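Local structure of protein LST4 (Kluyveromyces lactis, 4ZY8) at residues 11-17 and 29-35; 78-84 and 98-104; 85-89 and 128-132; 52-56 and 95-99. The protein probably takes part in extracellular amino acid uptake and in protein trafficking from the Golgi to the plasma membrane, and is represented here by its longin domain. All coordinates share one frame; numbering follows the deposited sequence.

Interaction 1 (11-17 and 29-35); sequences FRLIISQ and QVVLDHS
Arg12 reaches across the antiparallel hairpin to Asp33: CG lies opposite the backbone N (chi1 179°), and the chain runs on extended to NE. CB passes alongside Ser35 OG; CG comes within 3.6 Å of that same Ser35 OG, and CD runs past it. At the tip NE bonds Asp33 OD1 at 3.0 Å and NH2 bonds Asp33 OD2 at 2.8 Å, a side-on, two-nitrogen salt bridge with guanidinium and carboxylate planes 13° apart. NH1 turns to the carbonyl of Ile45. A leucine in place of Arg12 would probably leave the Asp33 carboxylate without its charged mate and the Ile45 carbonyl without this donor. Further along, a classic beta bulge sets Val31 and Leu32 both against Ile15, whose O accepts from Val31 N at 2.8 Å and from Leu32 N at 3.1 Å. Leu32 CD2 packs on Leu13 CG at 3.9 Å, while the Phe11 and His34 rings lie nearly parallel but slid apart, barely overlapping. The face bearing Arg12, Ile14 and Ser16 meets helix 47-55; Leu13, Leu32 and His34 on the other face meet helix 150-166, and strand 95-103 flanks strand 12-17 on the side away from 29-35.

Interaction 2 (78-84 and 98-104); sequences NIVLFTR and ISCCVTD
Phe82 lays one face of its ring on Cys100, in the closely packed middle of this antiparallel pairing. Cys100 CB lies 3.7 Å from the Phe82 ring centroid, 22° off the ring normal, a CH-pi contact shifted toward the CZ rim; Cys100 SG approaches the same ring obliquely. The Phe82 torsion (chi1 60°) places CG between the backbone N and the carbonyl carbon, which brings the ring back over its cross-strand neighbour. Val102 CG2 touches the ring edge at Phe82 CE2, 4.2 Å away. On the other face Leu81 CD1 meets Cys101 SG at 3.5 Å, and Thr83 OG1 and Ser99 OG share a hydrogen bond of 2.9 Å, with Ile54 lying against both residues. These strands, 79-87 and 95-103, form a hairpin within the five-stranded antiparallel sheet of the longin fold: Phe82 and Cys100 look toward helix 150-166, Leu81 and Ser99 toward helix 47-55. Toward Asn78 and Asp104 the packing slackens. Asn78, in a G1 beta bulge against strand 68-74, is exposed, and its side chain runs beside that of Asp104 with Asn78 CB 3.9 Å from Asp104 OD2. Asp104 N still bonds Asn78 O at 2.9 Å, but the donor sits 43° above the carbonyl plane, whereas deeper in the hairpin Val80 N meets Val102 O nearly head-on, at 2.7 Å.

Interaction 3 (85-89 and 128-132); sequences IFYLN and LLKYL
Leu132 N bonds back to Leu128 O at 3.2 Å, a helical i to i+4 bond that sets these two leucines one turn apart, both with their CB toward the strand end 85-89. This is sheet-to-helix packing of the longin fold: the end of strand 79-87 and the residues just after it rest on helix 114-134, one of two long helices on that face of the antiparallel sheet. The axes of the short segments lie 11.3 Å apart at 29°, so strand and helix run roughly the same way. The contact is wholly apolar between side chains. Phe86 carries it from the strand: its ring offers an edge to the helix, with CE2 3.7 Å from Leu129 CD2 and CZ 4.2 Å from Leu128 CD1, both methyls lying near the ring plane. Phe86 and Leu129 slide past each other in opposite directions, and Leu129 CD2 also lies 3.7 Å from Leu88 O. Leu88 follows where the strand has given way to loop; with CG opposite the backbone N (chi1 159°), its CD1 is carried over to the helix. Elsewhere Phe86 touches Ile96 of the adjacent strand, and Leu128 reaches Val155 of helix 150-166. A single methyl, CD1 of Leu88, bridges two leucines of the helix, 4.1 Å from Leu129 CD2 and 4.0 Å from Leu132 CD1.

Interaction 4 (52-56 and 95-99); sequences DYIFG and RIAIS
Arg95 slides its side chain past that of Phe55 in the opposite direction. Phe55 CD1 lies over one face of the Arg95 guanidinium, 3.8 Å above its plane and toward the rim, while Arg95 NH2 sits at the edge of the Phe55 ring; the two planes are 64° apart, so the flat groups do not stack. The charge itself is met by Glu18, which forms a salt bridge with Arg95 NH2. Two residues on, Ala97 points CB at the helix and takes Ile54 CG2 at 3.4 Å, tighter than usual van der Waals contact, with Phe55 CZ at 3.9 Å. That same Ile54 CG2, anti to the backbone N, also lies over the centre of the Phe55 ring. Ser99 completes the row: its OG, bonded to Thr83, has Ile54 CG1 at 3.4 Å and Ile54 CD1 at 3.5 Å. Trimming Ile54 to an alanine would probably open a gap above Ala97 and Ser99 and take away the methyl that lies over one face of the Phe55 ring. Ala97 and Ser99, two small residues on the same face of the central strand, thus seat helix 47-55 on the sheet, as in the longin fold, where helices flank both faces.

How the interactions relate
All four contacts meet on one sheet; strand 95-103 belongs to interactions 2 and 4 and is touched by the other two. Interactions 1 and 2, their centres about 11 Å apart, are two hairpins joined edge to edge: Ile14 N reaches Ser99 O and Arg12 O takes Cys101 N, each at 2.8 Å. Interaction 4, centred about 10 Å from the centre of interaction 1, lies on one face of this joint and shares Ile98 and Ser99 with interaction 2. Interaction 3 packs a helix on the other face, about 21 Å from interaction 2 between centres, yet Ile98 CD1 touches Leu128 CD1 at 3.6 Å. Phe86 O and Ile96 N, 2.8 Å apart, link interactions 3 and 4.

Interaction 1 (11-17 and 29-35)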
loop_
_atom_site.group_PDB
_atom_site.type_symbol
_atom_site.label_atom_id
_atom_site.label_comp_id
_atom_site.label_asym_id
_atom_site.label_seq_id
_atom_site.Cartn_x
_atom_site.Cartn_y
_atom_site.Cartn_z
ATOM N N PHE A 11 3.605 -10.979 5.984
ATOM C CA PHE A 11 3.330 -9.877 5.077
ATOM C C PHE A 11 4.404 -8.799 5.106
ATOM O O PHE A 11 5.135 -8.665 6.048
ATOM C CB PHE A 11 1.953 -9.255 5.329
ATOM C CG PHE A 11 1.878 -8.414 6.550
ATOM C CD1 PHE A 11 1.713 -8.980 7.762
ATOM C CD2 PHE A 11 1.985 -7.063 6.476
ATOM C CE1 PHE A 11 1.649 -8.218 8.883
ATOM C CE2 PHE A 11 1.913 -6.290 7.593
ATOM C CZ PHE A 11 1.761 -6.868 8.802
ATOM N N ARG A 12 4.468 -8.023 4.048
ATOM C CA ARG A 12 5.319 -6.853 4.034
ATOM C C ARG A 12 4.498 -5.642 3.597
ATOM O O ARG A 12 3.903 -5.636 2.515
ATOM C CB ARG A 12 6.514 -7.074 3.105
ATOM C CG ARG A 12 7.465 -5.893 3.005
ATOM C CD ARG A 12 8.632 -6.194 2.054
ATOM N NE ARG A 12 9.548 -5.055 1.953
ATOM C CZ ARG A 12 10.561 -4.980 1.093
ATOM N NH1 ARG A 12 10.786 -5.970 0.243
ATOM N NH2 ARG A 12 11.345 -3.909 1.075
ATOM N N LEU A 13 4.477 -4.615 4.437
ATOM C CA LEU A 13 3.705 -3.415 4.148
ATOM C C LEU A 13 4.641 -2.273 3.771
ATOM O O LEU A 13 5.528 -1.903 4.551
ATOM C CB LEU A 13 2.853 -3.021 5.366
ATOM C CG LEU A 13 2.085 -1.697 5.299
ATOM C CD1 LEU A 13 0.982 -1.744 4.214
ATOM C CD2 LEU A 13 1.500 -1.305 6.655
ATOM N N ILE A 14 4.473 -1.717 2.595
ATOM C CA ILE A 14 5.197 -0.549 2.186
ATOM C C ILE A 14 4.303 0.649 1.943
ATOM O O ILE A 14 3.422 0.580 1.159
ATOM C CB ILE A 14 5.960 -0.833 0.907
ATOM C CG1 ILE A 14 6.841 -2.026 1.112
ATOM C CG2 ILE A 14 6.821 0.330 0.527
ATOM C CD1 ILE A 14 6.522 -3.116 0.142
ATOM N N ILE A 15 4.560 1.753 2.618
ATOM C CA ILE A 15 3.889 3.003 2.297
ATOM C C ILE A 15 4.936 3.853 1.602
ATOM O O ILE A 15 6.003 4.089 2.159
ATOM C CB ILE A 15 3.337 3.705 3.549
ATOM C CG1 ILE A 15 2.337 2.795 4.275
ATOM C CG2 ILE A 15 2.698 5.043 3.179
ATOM C CD1 ILE A 15 1.883 3.358 5.610
ATOM N N SER A 16 4.647 4.287 0.379
ATOM C CA SER A 16 5.606 5.088 -0.373
ATOM C C SER A 16 4.895 6.187 -1.129
ATOM O O SER A 16 3.656 6.151 -1.273
ATOM C CB SER A 16 6.405 4.214 -1.338
ATOM O OG SER A 16 5.563 3.484 -2.226
ATOM N N GLN A 17 5.666 7.161 -1.617
ATOM C CA GLN A 17 5.095 8.216 -2.461
ATOM C C GLN A 17 6.036 8.814 -3.526
ATOM O O GLN A 17 7.258 8.726 -3.395
ATOM C CB GLN A 17 4.550 9.319 -1.552
ATOM C CG GLN A 17 5.589 10.071 -0.778
ATOM C CD GLN A 17 5.002 11.250 -0.022
ATOM O OE1 GLN A 17 5.165 11.361 1.191
ATOM N NE2 GLN A 17 4.336 12.151 -0.740
ATOM N N GLN A 29 9.940 8.042 -2.498
ATOM C CA GLN A 29 10.373 7.973 -1.118
ATOM C C GLN A 29 9.631 6.862 -0.336
ATOM O O GLN A 29 8.435 6.791 -0.403
ATOM C CB GLN A 29 10.075 9.305 -0.469
ATOM C CG GLN A 29 10.813 9.562 0.817
ATOM C CD GLN A 29 10.029 10.388 1.818
ATOM O OE1 GLN A 29 8.823 10.555 1.698
ATOM N NE2 GLN A 29 10.719 10.900 2.818
ATOM N N VAL A 30 10.343 6.019 0.403
ATOM C CA VAL A 30 9.703 5.033 1.260
ATOM C C VAL A 30 9.444 5.595 2.659
ATOM O O VAL A 30 10.373 5.987 3.370
ATOM C CB VAL A 30 10.545 3.767 1.360
ATOM C CG1 VAL A 30 9.895 2.773 2.308
ATOM C CG2 VAL A 30 10.703 3.143 -0.019
ATOM N N VAL A 31 8.172 5.599 3.050
ATOM C CA VAL A 31 7.709 6.180 4.308
ATOM C C VAL A 31 7.692 5.117 5.404
ATOM O O VAL A 31 8.039 5.376 6.565
ATOM C CB VAL A 31 6.298 6.780 4.152
ATOM C CG1 VAL A 31 5.736 7.224 5.506
ATOM C CG2 VAL A 31 6.334 7.955 3.173
ATOM N N LEU A 32 7.233 3.928 5.037
ATOM C CA LEU A 32 7.217 2.794 5.955
ATOM C C LEU A 32 7.563 1.536 5.181
ATOM O O LEU A 32 7.094 1.345 4.062
ATOM C CB LEU A 32 5.852 2.649 6.641
ATOM C CG LEU A 32 5.682 1.419 7.549
ATOM C CD1 LEU A 32 4.830 1.758 8.755
ATOM C CD2 LEU A 32 5.035 0.277 6.798
ATOM N N ASP A 33 8.353 0.679 5.773
ATOM C CA ASP A 33 8.598 -0.617 5.235
ATOM C C ASP A 33 8.651 -1.580 6.371
ATOM O O ASP A 33 9.574 -1.582 7.128
ATOM C CB ASP A 33 9.891 -0.617 4.474
ATOM C CG ASP A 33 10.174 -1.921 3.821
ATOM O OD1 ASP A 33 9.396 -2.868 3.971
ATOM O OD2 ASP A 33 11.195 -2.002 3.153
ATOM N N HIS A 34 7.626 -2.390 6.490
ATOM C CA HIS A 34 7.444 -3.251 7.641
ATOM C C HIS A 34 7.200 -4.682 7.209
ATOM O O HIS A 34 6.192 -4.981 6.552
ATOM C CB HIS A 34 6.274 -2.740 8.503
ATOM C CG HIS A 34 5.925 -3.640 9.653
ATOM N ND1 HIS A 34 5.235 -4.826 9.490
ATOM C CD2 HIS A 34 6.160 -3.520 10.977
ATOM C CE1 HIS A 34 5.060 -5.397 10.667
ATOM N NE2 HIS A 34 5.615 -4.628 11.593
ATOM N N SER A 35 8.106 -5.556 7.579
ATOM C CA SER A 35 7.925 -6.973 7.378
ATOM C C SER A 35 7.577 -7.621 8.677
ATOM O O SER A 35 8.108 -7.293 9.700
ATOM C CB SER A 35 9.175 -7.622 6.843
ATOM O OG SER A 35 9.572 -7.048 5.634
#

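Interaction 2 (78-84 and 98-104)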
loop_
_atom_site.group_PDB
_atom_site.type_symbol
_atom_site.label_atom_id
_atom_site.label_comp_id
_atom_site.label_asym_id
_atom_site.label_seq_id
_atom_site.Cartn_x
_atom_site.Cartn_y
_atom_site.Cartn_z
ATOM N N ASN A 78 7.160 -15.972 -5.424
ATOM C CA ASN A 78 5.947 -16.642 -4.924
ATOM C C ASN A 78 5.081 -15.697 -4.088
ATOM O O ASN A 78 4.488 -16.091 -3.072
ATOM C CB ASN A 78 6.326 -17.867 -4.088
ATOM C CG ASN A 78 7.079 -18.902 -4.891
ATOM O OD1 ASN A 78 6.719 -19.202 -6.028
ATOM N ND2 ASN A 78 8.162 -19.426 -4.316
ATOM N N ILE A 79 5.014 -14.447 -4.533
ATOM C CA ILE A 79 4.373 -13.399 -3.768
ATOM C C ILE A 79 3.302 -12.687 -4.588
ATOM O O ILE A 79 3.440 -12.522 -5.796
ATOM C CB ILE A 79 5.453 -12.409 -3.253
ATOM C CG1 ILE A 79 6.013 -12.911 -1.918
ATOM C CG2 ILE A 79 4.912 -11.007 -3.133
ATOM C CD1 ILE A 79 7.149 -12.093 -1.370
ATOM N N VAL A 80 2.223 -12.281 -3.927
ATOM C CA VAL A 80 1.244 -11.404 -4.542
ATOM C C VAL A 80 1.362 -10.026 -3.906
ATOM O O VAL A 80 1.519 -9.919 -2.698
ATOM C CB VAL A 80 -0.187 -11.983 -4.393
ATOM C CG1 VAL A 80 -1.192 -10.902 -4.150
ATOM C CG2 VAL A 80 -0.544 -12.798 -5.621
ATOM N N LEU A 81 1.347 -8.983 -4.731
ATOM C CA LEU A 81 1.454 -7.608 -4.259
ATOM C C LEU A 81 0.155 -6.861 -4.530
ATOM O O LEU A 81 -0.259 -6.767 -5.689
ATOM C CB LEU A 81 2.643 -6.903 -4.938
ATOM C CG LEU A 81 2.929 -5.425 -4.640
ATOM C CD1 LEU A 81 3.469 -5.252 -3.231
ATOM C CD2 LEU A 81 3.929 -4.844 -5.650
ATOM N N PHE A 82 -0.519 -6.370 -3.488
ATOM C CA PHE A 82 -1.690 -5.539 -3.741
ATOM C C PHE A 82 -1.468 -4.109 -3.265
ATOM O O PHE A 82 -0.966 -3.865 -2.169
ATOM C CB PHE A 82 -2.978 -6.151 -3.153
ATOM C CG PHE A 82 -2.980 -6.374 -1.646
ATOM C CD1 PHE A 82 -3.615 -5.476 -0.800
ATOM C CD2 PHE A 82 -2.422 -7.513 -1.091
ATOM C CE1 PHE A 82 -3.667 -5.693 0.584
ATOM C CE2 PHE A 82 -2.468 -7.748 0.293
ATOM C CZ PHE A 82 -3.096 -6.835 1.126
ATOM N N THR A 83 -1.830 -3.176 -4.133
ATOM C CA THR A 83 -1.497 -1.768 -3.965
ATOM C C THR A 83 -2.701 -0.845 -4.109
ATOM O O THR A 83 -3.410 -0.895 -5.105
ATOM C CB THR A 83 -0.442 -1.324 -5.025
ATOM O OG1 THR A 83 0.775 -2.034 -4.818
ATOM C CG2 THR A 83 -0.157 0.183 -4.924
ATOM N N ARG A 84 -2.897 0.019 -3.126
ATOM C CA ARG A 84 -3.812 1.147 -3.245
ATOM C C ARG A 84 -2.993 2.379 -3.585
ATOM O O ARG A 84 -2.110 2.769 -2.817
ATOM C CB ARG A 84 -4.585 1.362 -1.941
ATOM C CG ARG A 84 -5.246 2.749 -1.766
ATOM C CD ARG A 84 -6.413 2.992 -2.738
ATOM N NE ARG A 84 -7.427 1.920 -2.689
ATOM C CZ ARG A 84 -8.549 1.934 -1.973
ATOM N NH1 ARG A 84 -8.857 2.972 -1.195
ATOM N NH2 ARG A 84 -9.371 0.891 -2.043
ATOM N N ILE A 98 -0.054 2.573 -0.911
ATOM C CA ILE A 98 -0.079 1.641 0.204
ATOM C C ILE A 98 -0.028 0.250 -0.405
ATOM O O ILE A 98 -0.994 -0.179 -1.046
ATOM C CB ILE A 98 -1.338 1.809 1.069
ATOM C CG1 ILE A 98 -1.456 3.265 1.530
ATOM C CG2 ILE A 98 -1.315 0.822 2.247
ATOM C CD1 ILE A 98 -2.698 3.569 2.246
ATOM N N SER A 99 1.106 -0.433 -0.255
ATOM C CA SER A 99 1.314 -1.720 -0.932
ATOM C C SER A 99 1.607 -2.846 0.043
ATOM O O SER A 99 2.339 -2.670 1.019
ATOM C CB SER A 99 2.478 -1.635 -1.935
ATOM O OG SER A 99 2.324 -0.589 -2.874
ATOM N N CYS A 100 1.132 -4.039 -0.274
ATOM C CA CYS A 100 1.326 -5.151 0.626
ATOM C C CYS A 100 1.727 -6.419 -0.121
ATOM O O CYS A 100 1.102 -6.773 -1.119
ATOM C CB CYS A 100 0.053 -5.388 1.443
ATOM S SG CYS A 100 0.230 -6.644 2.757
ATOM N N CYS A 101 2.787 -7.078 0.351
ATOM C CA CYS A 101 3.195 -8.380 -0.188
ATOM C C CYS A 101 2.679 -9.502 0.700
ATOM O O CYS A 101 2.852 -9.457 1.912
ATOM C CB CYS A 101 4.722 -8.497 -0.290
ATOM S SG CYS A 101 5.561 -7.120 -1.077
ATOM N N VAL A 102 2.093 -10.510 0.098
ATOM C CA VAL A 102 1.738 -11.740 0.765
ATOM C C VAL A 102 2.063 -12.932 -0.134
ATOM O O VAL A 102 2.298 -12.776 -1.297
ATOM C CB VAL A 102 0.244 -11.789 1.143
ATOM C CG1 VAL A 102 -0.071 -10.819 2.248
ATOM C CG2 VAL A 102 -0.636 -11.524 -0.054
ATOM N N THR A 103 2.047 -14.123 0.432
ATOM C CA THR A 103 2.245 -15.355 -0.316
ATOM C C THR A 103 1.194 -15.513 -1.416
ATOM O O THR A 103 0.020 -15.219 -1.185
ATOM C CB THR A 103 2.153 -16.566 0.622
ATOM O OG1 THR A 103 3.023 -16.367 1.746
ATOM C CG2 THR A 103 2.525 -17.836 -0.115
ATOM N N ASP A 104 1.607 -15.968 -2.574
ATOM C CA ASP A 104 0.704 -16.033 -3.680
ATOM C C ASP A 104 -0.475 -16.972 -3.473
ATOM O O ASP A 104 -1.441 -16.892 -4.171
ATOM C CB ASP A 104 1.436 -16.306 -4.984
ATOM C CG ASP A 104 2.121 -17.632 -5.002
ATOM O OD1 ASP A 104 1.906 -18.448 -4.115
ATOM O OD2 ASP A 104 2.879 -17.869 -5.926
#

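Interaction 3 (85-89 and 128-132)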
loop_
_atom_site.group_PDB
_atom_site.type_symbol
_atom_site.label_atom_id
_atom_site.label_comp_id
_atom_site.label_asym_id
_atom_site.label_seq_id
_atom_site.Cartn_x
_atom_site.Cartn_y
_atom_site.Cartn_z
ATOM N N ILE A 85 -3.283 3.019 -4.710
ATOM C CA ILE A 85 -2.514 4.198 -5.067
ATOM C C ILE A 85 -3.508 5.350 -5.259
ATOM O O ILE A 85 -4.584 5.151 -5.790
ATOM C CB ILE A 85 -1.625 3.919 -6.314
ATOM C CG1 ILE A 85 -0.623 5.035 -6.571
ATOM C CG2 ILE A 85 -2.449 3.571 -7.551
ATOM C CD1 ILE A 85 0.507 4.570 -7.468
ATOM N N PHE A 86 -3.193 6.522 -4.724
ATOM C CA PHE A 86 -4.116 7.658 -4.754
ATOM C C PHE A 86 -3.375 8.979 -4.800
ATOM O O PHE A 86 -2.182 9.036 -4.508
ATOM C CB PHE A 86 -5.053 7.646 -3.541
ATOM C CG PHE A 86 -4.338 7.618 -2.214
ATOM C CD1 PHE A 86 -3.912 6.419 -1.673
ATOM C CD2 PHE A 86 -4.127 8.787 -1.500
ATOM C CE1 PHE A 86 -3.249 6.381 -0.449
ATOM C CE2 PHE A 86 -3.472 8.762 -0.276
ATOM C CZ PHE A 86 -3.030 7.546 0.249
ATOM N N TYR A 87 -4.085 10.035 -5.132
ATOM C CA TYR A 87 -3.532 11.366 -5.204
ATOM C C TYR A 87 -3.873 12.192 -3.973
ATOM O O TYR A 87 -4.914 12.019 -3.402
ATOM C CB TYR A 87 -4.060 12.068 -6.448
ATOM C CG TYR A 87 -3.605 11.460 -7.737
ATOM C CD1 TYR A 87 -4.301 10.435 -8.317
ATOM C CD2 TYR A 87 -2.475 11.914 -8.371
ATOM C CE1 TYR A 87 -3.884 9.872 -9.477
ATOM C CE2 TYR A 87 -2.052 11.360 -9.542
ATOM C CZ TYR A 87 -2.762 10.334 -10.094
ATOM O OH TYR A 87 -2.357 9.779 -11.254
ATOM N N LEU A 88 -3.016 13.128 -3.600
ATOM C CA LEU A 88 -3.305 13.976 -2.460
ATOM C C LEU A 88 -4.581 14.733 -2.646
ATOM O O LEU A 88 -5.328 14.901 -1.738
ATOM C CB LEU A 88 -2.168 14.931 -2.158
ATOM C CG LEU A 88 -2.506 16.192 -1.346
ATOM C CD1 LEU A 88 -3.415 15.974 -0.159
ATOM C CD2 LEU A 88 -1.290 16.993 -0.956
ATOM N N ASN A 89 -4.807 15.215 -3.842
ATOM C CA ASN A 89 -6.008 15.955 -4.143
ATOM C C ASN A 89 -6.177 16.096 -5.648
ATOM O O ASN A 89 -5.368 15.583 -6.419
ATOM C CB ASN A 89 -5.965 17.338 -3.473
ATOM C CG ASN A 89 -4.688 18.108 -3.787
ATOM O OD1 ASN A 89 -4.421 18.424 -4.944
ATOM N ND2 ASN A 89 -3.900 18.426 -2.752
ATOM N N LEU A 128 -4.015 8.790 5.945
ATOM C CA LEU A 128 -2.817 9.432 5.409
ATOM C C LEU A 128 -3.155 10.817 4.825
ATOM O O LEU A 128 -2.375 11.761 4.955
ATOM C CB LEU A 128 -2.164 8.543 4.364
ATOM C CG LEU A 128 -1.609 7.207 4.883
ATOM C CD1 LEU A 128 -0.959 6.395 3.766
ATOM C CD2 LEU A 128 -0.641 7.374 6.067
ATOM N N LEU A 129 -4.322 10.938 4.186
ATOM C CA LEU A 129 -4.743 12.235 3.649
ATOM C C LEU A 129 -4.978 13.261 4.749
ATOM O O LEU A 129 -4.649 14.430 4.588
ATOM C CB LEU A 129 -6.015 12.094 2.793
ATOM C CG LEU A 129 -5.793 11.373 1.460
ATOM C CD1 LEU A 129 -7.121 11.179 0.697
ATOM C CD2 LEU A 129 -4.769 12.154 0.622
ATOM N N LYS A 130 -5.514 12.821 5.878
ATOM C CA LYS A 130 -5.723 13.713 7.014
ATOM C C LYS A 130 -4.413 14.215 7.614
ATOM O O LYS A 130 -4.361 15.337 8.137
ATOM C CB LYS A 130 -6.575 13.031 8.086
ATOM C CG LYS A 130 -8.045 12.993 7.718
ATOM C CD LYS A 130 -8.664 14.375 7.900
ATOM C CE LYS A 130 -10.141 14.380 7.555
ATOM N NZ LYS A 130 -10.619 15.774 7.280
ATOM N N TYR A 131 -3.377 13.389 7.588
ATOM C CA TYR A 131 -2.054 13.802 8.003
ATOM C C TYR A 131 -1.590 14.956 7.152
ATOM O O TYR A 131 -1.077 15.912 7.648
ATOM C CB TYR A 131 -1.033 12.665 7.938
ATOM C CG TYR A 131 0.373 13.154 8.148
ATOM C CD1 TYR A 131 0.924 13.213 9.398
ATOM C CD2 TYR A 131 1.096 13.656 7.105
ATOM C CE1 TYR A 131 2.188 13.701 9.590
ATOM C CE2 TYR A 131 2.350 14.132 7.282
ATOM C CZ TYR A 131 2.886 14.154 8.529
ATOM O OH TYR A 131 4.121 14.630 8.701
ATOM N N LEU A 132 -1.765 14.820 5.862
ATOM C CA LEU A 132 -1.333 15.852 4.923
ATOM C C LEU A 132 -2.072 17.166 5.171
ATOM O O LEU A 132 -1.476 18.241 5.092
ATOM C CB LEU A 132 -1.527 15.373 3.485
ATOM C CG LEU A 132 -0.620 14.176 3.205
ATOM C CD1 LEU A 132 -0.833 13.636 1.823
ATOM C CD2 LEU A 132 0.831 14.585 3.390
#

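Interaction 4 (52-56 and 95-99)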
loop_
_atom_site.group_PDB
_atom_site.type_symbol
_atom_site.label_atom_id
_atom_site.label_comp_id
_atom_site.label_asym_id
_atom_site.label_seq_id
_atom_site.Cartn_x
_atom_site.Cartn_y
_atom_site.Cartn_z
ATOM N N ASP A 52 9.161 -0.292 -8.979
ATOM C CA ASP A 52 8.764 -0.512 -10.361
ATOM C C ASP A 52 7.386 -1.197 -10.436
ATOM O O ASP A 52 6.539 -0.808 -11.234
ATOM C CB ASP A 52 9.851 -1.315 -11.084
ATOM C CG ASP A 52 9.580 -1.466 -12.566
ATOM O OD1 ASP A 52 9.534 -0.429 -13.262
ATOM O OD2 ASP A 52 9.480 -2.616 -13.048
ATOM N N TYR A 53 7.153 -2.196 -9.591
ATOM C CA TYR A 53 5.837 -2.834 -9.538
ATOM C C TYR A 53 4.749 -1.892 -9.029
ATOM O O TYR A 53 3.616 -1.943 -9.487
ATOM C CB TYR A 53 5.875 -4.082 -8.661
ATOM C CG TYR A 53 6.626 -5.253 -9.249
ATOM C CD1 TYR A 53 6.671 -5.454 -10.618
ATOM C CD2 TYR A 53 7.271 -6.165 -8.434
ATOM C CE1 TYR A 53 7.343 -6.533 -11.158
ATOM C CE2 TYR A 53 7.947 -7.241 -8.962
ATOM C CZ TYR A 53 7.978 -7.424 -10.324
ATOM O OH TYR A 53 8.653 -8.506 -10.849
ATOM N N ILE A 54 5.077 -1.024 -8.091
ATOM C CA ILE A 54 4.125 -0.102 -7.501
ATOM C C ILE A 54 3.837 1.086 -8.370
ATOM O O ILE A 54 2.708 1.405 -8.599
ATOM C CB ILE A 54 4.631 0.398 -6.154
ATOM C CG1 ILE A 54 4.762 -0.763 -5.213
ATOM C CG2 ILE A 54 3.711 1.426 -5.546
ATOM C CD1 ILE A 54 5.605 -0.494 -4.021
ATOM N N PHE A 55 4.869 1.766 -8.821
ATOM C CA PHE A 55 4.679 2.925 -9.646
ATOM C C PHE A 55 4.989 2.632 -11.122
ATOM O O PHE A 55 4.993 3.508 -11.949
ATOM C CB PHE A 55 5.540 4.074 -9.148
ATOM C CG PHE A 55 5.302 4.461 -7.726
ATOM C CD1 PHE A 55 4.247 5.260 -7.380
ATOM C CD2 PHE A 55 6.156 4.065 -6.748
ATOM C CE1 PHE A 55 4.044 5.645 -6.089
ATOM C CE2 PHE A 55 5.945 4.426 -5.454
ATOM C CZ PHE A 55 4.890 5.226 -5.120
ATOM N N GLY A 56 5.295 1.402 -11.452
ATOM C CA GLY A 56 5.625 1.119 -12.822
ATOM C C GLY A 56 4.375 1.057 -13.651
ATOM O O GLY A 56 4.169 1.882 -14.514
ATOM N N ARG A 95 1.633 10.767 -6.519
ATOM C CA ARG A 95 0.884 9.627 -6.008
ATOM C C ARG A 95 1.439 9.104 -4.681
ATOM O O ARG A 95 2.645 9.197 -4.411
ATOM C CB ARG A 95 0.885 8.500 -7.046
ATOM C CG ARG A 95 0.082 8.814 -8.300
ATOM C CD ARG A 95 0.237 7.738 -9.355
ATOM N NE ARG A 95 1.620 7.618 -9.788
ATOM C CZ ARG A 95 2.074 6.639 -10.557
ATOM N NH1 ARG A 95 1.243 5.692 -10.978
ATOM N NH2 ARG A 95 3.355 6.610 -10.913
ATOM N N ILE A 96 0.534 8.627 -3.830
ATOM C CA ILE A 96 0.901 7.907 -2.624
ATOM C C ILE A 96 0.450 6.467 -2.795
ATOM O O ILE A 96 -0.646 6.215 -3.300
ATOM C CB ILE A 96 0.259 8.496 -1.365
ATOM C CG1 ILE A 96 0.784 9.902 -1.094
ATOM C CG2 ILE A 96 0.530 7.609 -0.165
ATOM C CD1 ILE A 96 0.144 10.541 0.131
ATOM N N ALA A 97 1.273 5.521 -2.363
ATOM C CA ALA A 97 0.908 4.123 -2.471
ATOM C C ALA A 97 0.953 3.407 -1.118
ATOM O O ALA A 97 1.854 3.623 -0.285
ATOM C CB ALA A 97 1.806 3.408 -3.464
ATOM N N ILE A 98 -0.054 2.573 -0.911
ATOM C CA ILE A 98 -0.079 1.641 0.204
ATOM C C ILE A 98 -0.028 0.250 -0.405
ATOM O O ILE A 98 -0.994 -0.179 -1.046
ATOM C CB ILE A 98 -1.338 1.809 1.069
ATOM C CG1 ILE A 98 -1.456 3.265 1.530
ATOM C CG2 ILE A 98 -1.315 0.822 2.247
ATOM C CD1 ILE A 98 -2.698 3.569 2.246
ATOM N N SER A 99 1.106 -0.433 -0.255
ATOM C CA SER A 99 1.314 -1.720 -0.932
ATOM C C SER A 99 1.607 -2.846 0.043
ATOM O O SER A 99 2.339 -2.670 1.019
ATOM C CB SER A 99 2.478 -1.635 -1.935
ATOM O OG SER A 99 2.324 -0.589 -2.874
#